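Local coordinates for tubulin-specific chaperone (Trypanosoma brucei, PDB 4B6W), which probably binds alpha-tubulin and microtubule plus ends as tubulin-binding cofactor B, of which this chain is the ubiquitin-like domain, at residues K19-A24 with E28-N33; E32-H37 with E43-Q48; T56-M61 with G68-R73. All coordinates share one frame; numbering follows the deposited sequence. Where two conformers were deposited one is given.

In the fold
All three contacts lie in one ubiquitin-like domain, a mixed sheet with helix 27-35 packed on one face. Contacts 1 and 2 share this helix and overlap at Glu32 and Asn33; their centres are about 10 Å apart. Contact 1 ties the helix to strand 15-22, and contact 2 ties it to strand 45-50. Lys31 of contact 1 bonds to Met45 O of contact 2. Contact 3 follows later in the chain, with its centre about 13 Å from contact 1 and 15 Å from contact 2. The first two pack the helix on the sheet. The third packs the loop before strand 77-82 against the outermost strand 56-58 and the turn after it.

Contact 1 of 3, residues K19-A24 with E28-N33; sequences KRYGLA and ESIKEN
Lys19 and Tyr21 on strand 15-22 both reach Asn33 on helix 27-35, and Tyr21 also packs against Ile30. The strand and helix segments run nearly antiparallel, with their axes 10.1 Å apart at closest approach.

The polar part centres on one atom, Asn33 OD1. It accepts a hydrogen bond from Lys19 NZ at 2.8 Å and another from Tyr21 OH at 2.7 Å. Both donors lie in the carbonyl plane, and they come to different lone pairs from different sides of the C=O bond. Lys19 comes from the strand to meet Asn33 from the helix. Two kinks in the lysine chain, at chi2 and chi3, curl NZ round to the amide. The Asn33 side chain starts with CG anti to the backbone N (chi1 -174°), and its OD1 meets the hydroxyl at the edge of the tyrosine ring. Ring and amide planes stand 83° apart, close to perpendicular.

The apolar part lies over a face of the same ring. Ile30 CG2 sits 4.2 Å from the centroid of the Tyr21 ring, 17° off the ring normal. This is a CH-pi contact. The methyl lies nearest the hydroxyl end, 4.0 Å from Tyr21 CZ. Val5 and Leu67 also touch Tyr21, and Leu47 lies against Ile30, so this packing belongs to the core between helix and sheet.

Lys19 NZ has a second partner in His37 NE2. The ammonium group therefore bridges the asparagine and the histidine. Two donors on one carbonyl oxygen define which end of the Asn33 amide faces the strand and limit its rotation. The nearby lysine charge would probably polarise the C=O bond and strengthen its acceptance of the tyrosine hydroxyl.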
loop_
_atom_site.group_PDB
_atom_site.type_symbol
_atom_site.label_atom_id
_atom_site.label_comp_id
_atom_site.label_asym_id
_atom_site.label_seq_id
_atom_site.Cartn_x
_atom_site.Cartn_y
_atom_site.Cartn_z
ATOM N N LYS A 19 -0.528 3.277 -9.847
ATOM C CA LYS A 19 -0.320 4.379 -8.905
ATOM C C LYS A 19 1.148 4.665 -8.833
ATOM O O LYS A 19 1.949 3.746 -8.818
ATOM C CB LYS A 19 -0.829 4.033 -7.506
ATOM C CG LYS A 19 -2.347 3.959 -7.411
ATOM C CD LYS A 19 -3.009 5.354 -7.485
ATOM C CE LYS A 19 -2.819 6.146 -6.182
ATOM N NZ LYS A 19 -3.421 7.512 -6.269
ATOM N N ARG A 20 1.503 5.939 -8.809
ATOM C CA ARG A 20 2.902 6.320 -8.692
ATOM C C ARG A 20 3.140 6.943 -7.330
ATOM O O ARG A 20 2.452 7.898 -6.955
ATOM C CB ARG A 20 3.285 7.321 -9.769
ATOM C CG ARG A 20 3.160 6.791 -11.173
ATOM C CD ARG A 20 4.079 7.549 -12.155
ATOM N NE ARG A 20 4.889 6.531 -12.803
ATOM C CZ ARG A 20 6.209 6.458 -12.826
ATOM N NH1 ARG A 20 6.983 7.395 -12.321
ATOM N NH2 ARG A 20 6.762 5.432 -13.429
ATOM N N TYR A 21 4.114 6.381 -6.618
ATOM C CA TYR A 21 4.631 6.905 -5.339
ATOM C C TYR A 21 6.140 7.124 -5.381
ATOM O O TYR A 21 6.879 6.383 -6.038
ATOM C CB TYR A 21 4.320 5.929 -4.229
ATOM C CG TYR A 21 2.833 5.792 -3.998
ATOM C CD1 TYR A 21 2.078 6.868 -3.497
ATOM C CD2 TYR A 21 2.172 4.613 -4.294
ATOM C CE1 TYR A 21 0.708 6.753 -3.270
ATOM C CE2 TYR A 21 0.806 4.493 -4.072
ATOM C CZ TYR A 21 0.074 5.551 -3.565
ATOM O OH TYR A 21 -1.296 5.404 -3.360
ATOM N N GLY A 22 6.584 8.142 -4.661
ATOM C CA GLY A 22 8.014 8.296 -4.376
ATOM C C GLY A 22 8.451 7.239 -3.373
ATOM O O GLY A 22 7.767 6.974 -2.416
ATOM N N LEU A 23 9.595 6.620 -3.591
ATOM C CA LEU A 23 10.150 5.681 -2.603
ATOM C C LEU A 23 10.552 6.406 -1.320
ATOM O O LEU A 23 10.629 5.813 -0.279
ATOM C CB LEU A 23 11.368 4.965 -3.192
ATOM C CG LEU A 23 11.123 4.015 -4.364
ATOM C CD1 LEU A 23 12.476 3.465 -4.905
ATOM C CD2 LEU A 23 10.225 2.903 -3.915
ATOM N N ALA A 24 10.814 7.700 -1.418
ATOM C CA ALA A 24 11.076 8.526 -0.246
ATOM C C ALA A 24 9.815 8.791 0.604
ATOM O O ALA A 24 9.934 9.249 1.728
ATOM C CB ALA A 24 11.764 9.856 -0.665
ATOM N N GLU A 28 2.983 6.339 6.001
ATOM C CA GLU A 28 1.837 7.130 6.484
ATOM C C GLU A 28 1.249 8.055 5.420
ATOM O O GLU A 28 0.029 8.264 5.372
ATOM C CB GLU A 28 2.285 8.016 7.633
ATOM C CG GLU A 28 1.216 8.911 8.207
ATOM C CD GLU A 28 1.756 9.741 9.361
ATOM O OE1 GLU A 28 2.569 9.180 10.145
ATOM O OE2 GLU A 28 1.390 10.945 9.463
ATOM N N SER A 29 2.125 8.667 4.626
ATOM C CA SER A 29 1.675 9.589 3.583
ATOM C C SER A 29 0.943 8.782 2.515
ATOM O O SER A 29 -0.058 9.237 1.980
ATOM C CB SER A 29 2.854 10.356 2.984
ATOM O OG SER A 29 3.664 9.519 2.174
ATOM N N ILE A 30 1.415 7.556 2.258
ATOM C CA ILE A 30 0.806 6.674 1.252
ATOM C C ILE A 30 -0.610 6.259 1.659
ATOM O O ILE A 30 -1.518 6.265 0.822
ATOM C CB ILE A 30 1.678 5.420 0.979
ATOM C CG1 ILE A 30 2.982 5.823 0.293
ATOM C CG2 ILE A 30 0.937 4.372 0.136
ATOM C CD1 ILE A 30 3.999 4.709 0.292
ATOM N N LYS A 31 -0.798 5.935 2.933
ATOM C CA LYS A 31 -2.128 5.597 3.462
ATOM C C LYS A 31 -3.146 6.743 3.272
ATOM O O LYS A 31 -4.351 6.502 3.088
ATOM C CB LYS A 31 -2.037 5.254 4.951
ATOM C CG LYS A 31 -1.325 3.946 5.265
ATOM C CD LYS A 31 -1.379 3.564 6.758
ATOM C CE LYS A 31 -0.556 2.273 7.007
ATOM N NZ LYS A 31 -0.638 1.736 8.424
ATOM N N GLU A 32 -2.653 7.981 3.371
ATOM C CA GLU A 32 -3.483 9.160 3.170
ATOM C C GLU A 32 -4.045 9.170 1.773
ATOM O O GLU A 32 -5.242 9.349 1.583
ATOM C CB GLU A 32 -2.679 10.443 3.362
ATOM C CG GLU A 32 -2.431 10.783 4.813
ATOM C CD GLU A 32 -3.719 11.008 5.566
ATOM O OE1 GLU A 32 -4.539 11.827 5.072
ATOM O OE2 GLU A 32 -3.895 10.369 6.636
ATOM N N ASN A 33 -3.155 9.018 0.809
ATOM C CA ASN A 33 -3.517 8.913 -0.594
ATOM C C ASN A 33 -4.422 7.735 -0.912
ATOM O O ASN A 33 -5.408 7.882 -1.629
ATOM C CB ASN A 33 -2.274 8.803 -1.454
ATOM C CG ASN A 33 -2.603 8.847 -2.896
ATOM O OD1 ASN A 33 -2.536 7.823 -3.594
ATOM N ND2 ASN A 33 -3.039 10.010 -3.356
#

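Contact 2 of 3, residues E32-H37 with E43-Q48; sequences ENVFTH and EYMQLQ
Val34 and Phe35 on helix 27-35 receive the tip of Met45, which stands on strand 45-50. Met45 is a selenomethionine here.

Glu32 begins the helical segment. Its side chain starts away from the strand, though its end comes back nearer. Glu32 OE2 is 6.1 Å from Glu43 OE1; these are like charges, and they are not in contact.

Asn33 precedes the touching residues. Its backbone O accepts two bonds from Thr36: one from the backbone N and one from OG1, the latter at 2.6 Å. Its side chain serves contact 1.

Val34 is next and carries most of the helix side of the contact. Its CG1 lies 3.7 Å from Met45 CE and 4.0 Å from Met45 SE. Met45 lies alongside Val34, pointing the other way. A straight chain from CG outward, with chi2 at -178°, carries CE to the helix. Val34 also touches Val80 of strand 77-82.

Phe35 meets the same methyl with its base and not with its ring. Met45 CE is 3.7 Å from Phe35 N and 4.2 Å from Phe35 CB. The side chains of the two segments meet by apolar packing alone.

A helix lying across a mixed beta sheet is the arrangement of the ubiquitin-like beta-grasp fold; here Met45 spans part of the gap between them.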
loop_
_atom_site.group_PDB
_atom_site.type_symbol
_atom_site.label_atom_id
_atom_site.label_comp_id
_atom_site.label_asym_id
_atom_site.label_seq_id
_atom_site.Cartn_x
_atom_site.Cartn_y
_atom_site.Cartn_z
ATOM N N GLU A 32 -2.653 7.981 3.371
ATOM C CA GLU A 32 -3.483 9.160 3.170
ATOM C C GLU A 32 -4.045 9.170 1.773
ATOM O O GLU A 32 -5.242 9.349 1.583
ATOM C CB GLU A 32 -2.679 10.443 3.362
ATOM C CG GLU A 32 -2.431 10.783 4.813
ATOM C CD GLU A 32 -3.719 11.008 5.566
ATOM O OE1 GLU A 32 -4.539 11.827 5.072
ATOM O OE2 GLU A 32 -3.895 10.369 6.636
ATOM N N ASN A 33 -3.155 9.018 0.809
ATOM C CA ASN A 33 -3.517 8.913 -0.594
ATOM C C ASN A 33 -4.422 7.735 -0.912
ATOM O O ASN A 33 -5.408 7.882 -1.629
ATOM C CB ASN A 33 -2.274 8.803 -1.454
ATOM C CG ASN A 33 -2.603 8.847 -2.896
ATOM O OD1 ASN A 33 -2.536 7.823 -3.594
ATOM N ND2 ASN A 33 -3.039 10.010 -3.356
ATOM N N VAL A 34 -4.096 6.586 -0.342
ATOM C CA VAL A 34 -4.913 5.371 -0.452
ATOM C C VAL A 34 -6.362 5.603 -0.009
ATOM O O VAL A 34 -7.290 5.070 -0.607
ATOM C CB VAL A 34 -4.274 4.187 0.312
ATOM C CG1 VAL A 34 -5.209 2.993 0.336
ATOM C CG2 VAL A 34 -2.976 3.785 -0.351
ATOM N N PHE A 35 -6.551 6.433 1.018
ATOM C CA PHE A 35 -7.894 6.802 1.504
ATOM C C PHE A 35 -8.767 7.420 0.417
ATOM O O PHE A 35 -9.979 7.247 0.422
ATOM C CB PHE A 35 -7.773 7.773 2.687
ATOM C CG PHE A 35 -9.098 8.249 3.234
ATOM C CD1 PHE A 35 -9.744 9.352 2.670
ATOM C CD2 PHE A 35 -9.683 7.609 4.307
ATOM C CE1 PHE A 35 -10.976 9.816 3.168
ATOM C CE2 PHE A 35 -10.914 8.058 4.831
ATOM C CZ PHE A 35 -11.562 9.173 4.256
ATOM N N THR A 36 -8.146 8.133 -0.520
ATOM C CA THR A 36 -8.889 8.734 -1.654
ATOM C C THR A 36 -9.567 7.657 -2.554
ATOM O O THR A 36 -10.562 7.931 -3.209
ATOM C CB THR A 36 -8.017 9.752 -2.479
ATOM O OG1 THR A 36 -7.020 9.084 -3.238
ATOM C CG2 THR A 36 -7.312 10.726 -1.550
ATOM N N HIS A 37 -9.053 6.431 -2.534
ATOM C CA HIS A 37 -9.630 5.332 -3.312
ATOM C C HIS A 37 -10.518 4.379 -2.507
ATOM O O HIS A 37 -11.567 3.997 -2.975
ATOM C CB HIS A 37 -8.512 4.512 -3.986
ATOM C CG HIS A 37 -7.628 5.321 -4.889
ATOM N ND1 HIS A 37 -8.045 5.786 -6.117
ATOM C CD2 HIS A 37 -6.362 5.767 -4.724
ATOM C CE1 HIS A 37 -7.059 6.464 -6.679
ATOM N NE2 HIS A 37 -6.024 6.464 -5.856
ATOM N N GLU A 43 -5.799 4.937 10.155
ATOM C CA GLU A 43 -5.532 4.327 11.452
ATOM C C GLU A 43 -5.980 2.848 11.479
ATOM O O GLU A 43 -5.544 2.086 12.338
ATOM C CB GLU A 43 -6.189 5.144 12.578
ATOM C CG GLU A 43 -7.687 5.486 12.385
ATOM C CD GLU A 43 -7.960 6.807 11.633
ATOM O OE1 GLU A 43 -7.211 7.165 10.690
ATOM O OE2 GLU A 43 -8.958 7.476 11.988
ATOM N N TYR A 44 -6.832 2.451 10.532
ATOM C CA TYR A 44 -7.335 1.077 10.438
ATOM C C TYR A 44 -6.852 0.354 9.188
ATOM O O TYR A 44 -7.507 -0.576 8.710
ATOM C CB TYR A 44 -8.865 1.088 10.477
ATOM C CG TYR A 44 -9.402 1.532 11.802
ATOM C CD1 TYR A 44 -9.166 0.788 12.953
ATOM C CD2 TYR A 44 -10.134 2.711 11.916
ATOM C CE1 TYR A 44 -9.659 1.220 14.208
ATOM C CE2 TYR A 44 -10.624 3.144 13.143
ATOM C CZ TYR A 44 -10.384 2.397 14.277
ATOM O OH TYR A 44 -10.887 2.839 15.487
HETATM N N MSE A 45 -5.713 0.800 8.656
HETATM C CA MSE A 45 -5.064 0.160 7.519
HETATM C C MSE A 45 -3.724 -0.398 7.924
HETATM O O MSE A 45 -2.917 0.280 8.588
HETATM C CB MSE A 45 -4.750 1.140 6.418
HETATM C CG MSE A 45 -5.872 1.829 5.740
HETATM SE SE MSE A 45 -5.028 2.969 4.304
HETATM C CE MSE A 45 -6.662 3.888 3.641
ATOM N N GLN A 46 -3.481 -1.623 7.468
ATOM C CA GLN A 46 -2.136 -2.141 7.309
ATOM C C GLN A 46 -1.883 -2.267 5.823
ATOM O O GLN A 46 -2.777 -2.639 5.085
ATOM C CB GLN A 46 -2.011 -3.499 7.979
ATOM C CG GLN A 46 -2.082 -3.406 9.473
ATOM C CD GLN A 46 -1.823 -4.719 10.202
ATOM O OE1 GLN A 46 -1.945 -4.759 11.422
ATOM N NE2 GLN A 46 -1.495 -5.786 9.477
ATOM N N LEU A 47 -0.667 -1.917 5.395
ATOM C CA LEU A 47 -0.201 -2.088 4.005
ATOM C C LEU A 47 0.737 -3.317 3.877
ATOM O O LEU A 47 1.785 -3.385 4.506
ATOM C CB LEU A 47 0.487 -0.804 3.492
ATOM C CG LEU A 47 -0.331 0.530 3.399
ATOM C CD1 LEU A 47 0.518 1.638 2.749
ATOM C CD2 LEU A 47 -1.714 0.425 2.687
ATOM N N GLN A 48 0.299 -4.293 3.079
ATOM C CA GLN A 48 1.055 -5.490 2.731
ATOM C C GLN A 48 1.728 -5.249 1.360
ATOM O O GLN A 48 1.048 -4.885 0.412
ATOM C CB GLN A 48 0.070 -6.682 2.628
ATOM C CG GLN A 48 0.714 -8.022 2.264
ATOM C CD GLN A 48 -0.295 -9.114 2.035
ATOM O OE1 GLN A 48 -1.503 -8.908 2.141
ATOM N NE2 GLN A 48 0.197 -10.296 1.694
#

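Contact 3 of 3, residues T56-M61 with G68-R73; sequences TIEKNM and GYYQCR
The ring of Tyr70 is covered on both faces: Met61 lies over one, and the neighbouring Tyr69 over the other. Met61 is a selenomethionine. Its CG sits 3.6 Å from the centroid of the Tyr70 ring, offset toward the rim, in a CH-pi contact. Its SE is 4.2 Å from the same centroid but 39° off the ring normal, an oblique Met-aromatic contact. With chi2 anti (-179°) the chain runs straight to SE, and CB, CG and SE follow the ring. The bend at chi3 affects only the terminal methyl. Met61 CB is near the hydroxyl end, 3.4 Å from Tyr70 CE2, and SE is near the Tyr70 CB end of the ring. The two side chains thus point opposite ways. On the other face, Tyr69 CD2 stands over the ring centre. The hydroxyl end is held as well, since Tyr70 OH bonds to the backbone N of Ala62.

These residues join the outer strand 56-58 of the ubiquitin-like sheet, and the turn after it, to a short 3-10 segment at 68-70. Ile57 and Glu58 both face Leu49 on strand 45-50, a classic beta bulge. The chain turns a corner at Ile57. Both bulge residues start their side chains toward segment 68-73.

Glu58 meets Tyr70 with its aliphatic part. CG lies 3.7 Å from Tyr70 CE1, in an oblique approach. The bend at chi2 (50°) brings Glu58 OE2 to Asn60 N, while OE1 stays beside the ring. Asn60 N bonds to Glu58 OE2 at 3.0 Å, on the anti side and 19° out of the carboxylate plane. Ile57 makes a smaller contact, with its CG2 3.7 Å from the backbone O of Tyr70. Met61 also touches Leu47, Leu49 and Leu67.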
loop_
_atom_site.group_PDB
_atom_site.type_symbol
_atom_site.label_atom_id
_atom_site.label_comp_id
_atom_site.label_asym_id
_atom_site.label_seq_id
_atom_site.Cartn_x
_atom_site.Cartn_y
_atom_site.Cartn_z
ATOM N N THR A 56 4.787 -12.239 -0.786
ATOM C CA THR A 56 4.730 -11.189 0.225
ATOM C C THR A 56 6.141 -10.791 0.669
ATOM O O THR A 56 6.935 -11.622 1.057
ATOM C CB THR A 56 3.879 -11.644 1.418
ATOM O OG1 THR A 56 2.512 -11.720 0.994
ATOM C CG2 THR A 56 3.982 -10.678 2.579
ATOM N N ILE A 57 6.431 -9.497 0.585
ATOM C CA ILE A 57 7.699 -8.942 1.012
ATOM C C ILE A 57 7.577 -8.424 2.447
ATOM O O ILE A 57 8.509 -8.550 3.252
ATOM C CB ILE A 57 8.141 -7.710 0.136
ATOM C CG1 ILE A 57 8.225 -8.057 -1.366
ATOM C CG2 ILE A 57 9.456 -7.149 0.681
ATOM C CD1 ILE A 57 8.961 -9.351 -1.688
ATOM N N GLU A 58 6.457 -7.776 2.733
ATOM C CA GLU A 58 6.201 -7.246 4.071
ATOM C C GLU A 58 4.715 -7.325 4.293
ATOM O O GLU A 58 3.919 -6.830 3.480
ATOM C CB GLU A 58 6.663 -5.787 4.188
ATOM C CG GLU A 58 6.348 -5.118 5.537
ATOM C CD GLU A 58 6.783 -5.932 6.774
ATOM O OE1 GLU A 58 7.963 -6.371 6.883
ATOM O OE2 GLU A 58 5.922 -6.133 7.658
ATOM N N LYS A 59 4.332 -7.961 5.384
ATOM C CA LYS A 59 2.917 -8.090 5.681
ATOM C C LYS A 59 2.257 -6.809 6.251
ATOM O O LYS A 59 1.041 -6.653 6.191
ATOM C CB LYS A 59 2.690 -9.311 6.576
ATOM C CG LYS A 59 3.426 -9.334 7.903
ATOM C CD LYS A 59 3.424 -10.746 8.467
ATOM C CE LYS A 59 3.750 -10.727 9.953
ATOM N NZ LYS A 59 5.089 -10.120 10.149
ATOM N N ASN A 60 3.054 -5.901 6.805
ATOM C CA ASN A 60 2.513 -4.707 7.484
ATOM C C ASN A 60 3.532 -3.565 7.606
ATOM O O ASN A 60 4.180 -3.429 8.633
ATOM C CB ASN A 60 2.032 -5.110 8.881
ATOM C CG ASN A 60 1.495 -3.940 9.692
ATOM O OD1 ASN A 60 1.491 -3.988 10.936
ATOM N ND2 ASN A 60 1.056 -2.885 9.005
HETATM N N MSE A 61 3.665 -2.742 6.578
HETATM C CA MSE A 61 4.718 -1.717 6.582
HETATM C C MSE A 61 4.465 -0.634 7.638
HETATM O O MSE A 61 3.342 -0.159 7.813
HETATM C CB MSE A 61 4.872 -1.098 5.197
HETATM C CG MSE A 61 5.241 -2.115 4.118
HETATM SE SE MSE A 61 5.485 -1.341 2.314
HETATM C CE MSE A 61 3.581 -1.148 1.778
ATOM N N GLY A 68 10.755 2.907 0.087
ATOM C CA GLY A 68 12.025 2.365 -0.383
ATOM C C GLY A 68 12.796 1.510 0.615
ATOM O O GLY A 68 13.656 0.710 0.209
ATOM N N TYR A 69 12.465 1.664 1.906
ATOM C CA TYR A 69 12.973 0.807 2.970
ATOM C C TYR A 69 12.591 -0.627 2.673
ATOM O O TYR A 69 13.358 -1.533 2.886
ATOM C CB TYR A 69 12.376 1.226 4.313
ATOM C CG TYR A 69 12.868 0.421 5.500
ATOM C CD1 TYR A 69 14.131 0.639 6.023
ATOM C CD2 TYR A 69 12.073 -0.539 6.093
ATOM C CE1 TYR A 69 14.591 -0.067 7.091
ATOM C CE2 TYR A 69 12.533 -1.281 7.182
ATOM C CZ TYR A 69 13.796 -1.027 7.676
ATOM O OH TYR A 69 14.292 -1.728 8.756
ATOM N N TYR A 70 11.391 -0.813 2.149
ATOM C CA TYR A 70 10.864 -2.145 1.854
ATOM C C TYR A 70 11.237 -2.691 0.470
ATOM O O TYR A 70 10.750 -3.741 0.062
ATOM C CB TYR A 70 9.349 -2.129 2.077
ATOM C CG TYR A 70 9.025 -1.881 3.531
ATOM C CD1 TYR A 70 9.279 -2.857 4.475
ATOM C CD2 TYR A 70 8.513 -0.667 3.963
ATOM C CE1 TYR A 70 9.032 -2.639 5.823
ATOM C CE2 TYR A 70 8.239 -0.448 5.284
ATOM C CZ TYR A 70 8.504 -1.438 6.217
ATOM O OH TYR A 70 8.252 -1.256 7.549
ATOM N N GLN A 71 12.134 -1.994 -0.224
ATOM C CA GLN A 71 12.664 -2.436 -1.517
ATOM C C GLN A 71 11.534 -2.586 -2.548
ATOM O O GLN A 71 11.569 -3.457 -3.410
ATOM C CB GLN A 71 13.494 -3.729 -1.367
ATOM C CG GLN A 71 14.643 -3.625 -0.367
ATOM C CD GLN A 71 15.378 -4.953 -0.118
ATOM O OE1 GLN A 71 14.826 -5.925 0.491
ATOM N NE2 GLN A 71 16.655 -4.991 -0.544
ATOM N N CYS A 72 10.551 -1.694 -2.474
ATOM C CA CYS A 72 9.477 -1.674 -3.457
ATOM C C CYS A 72 9.984 -1.381 -4.881
ATOM O O CYS A 72 10.916 -0.590 -5.071
ATOM C CB CYS A 72 8.414 -0.686 -3.048
ATOM S SG CYS A 72 6.936 -0.763 -4.052
ATOM N N ARG A 73 9.385 -2.053 -5.865
ATOM C CA ARG A 73 9.781 -1.918 -7.258
ATOM C C ARG A 73 8.545 -1.718 -8.099
ATOM O O ARG A 73 7.421 -1.892 -7.616
ATOM C CB ARG A 73 10.521 -3.158 -7.767
ATOM C CG ARG A 73 11.725 -3.627 -6.926
ATOM C CD ARG A 73 12.871 -2.611 -6.862
ATOM N NE ARG A 73 14.009 -3.117 -6.085
ATOM C CZ ARG A 73 14.877 -4.034 -6.526
ATOM N NH1 ARG A 73 14.757 -4.576 -7.749
ATOM N NH2 ARG A 73 15.880 -4.427 -5.738
#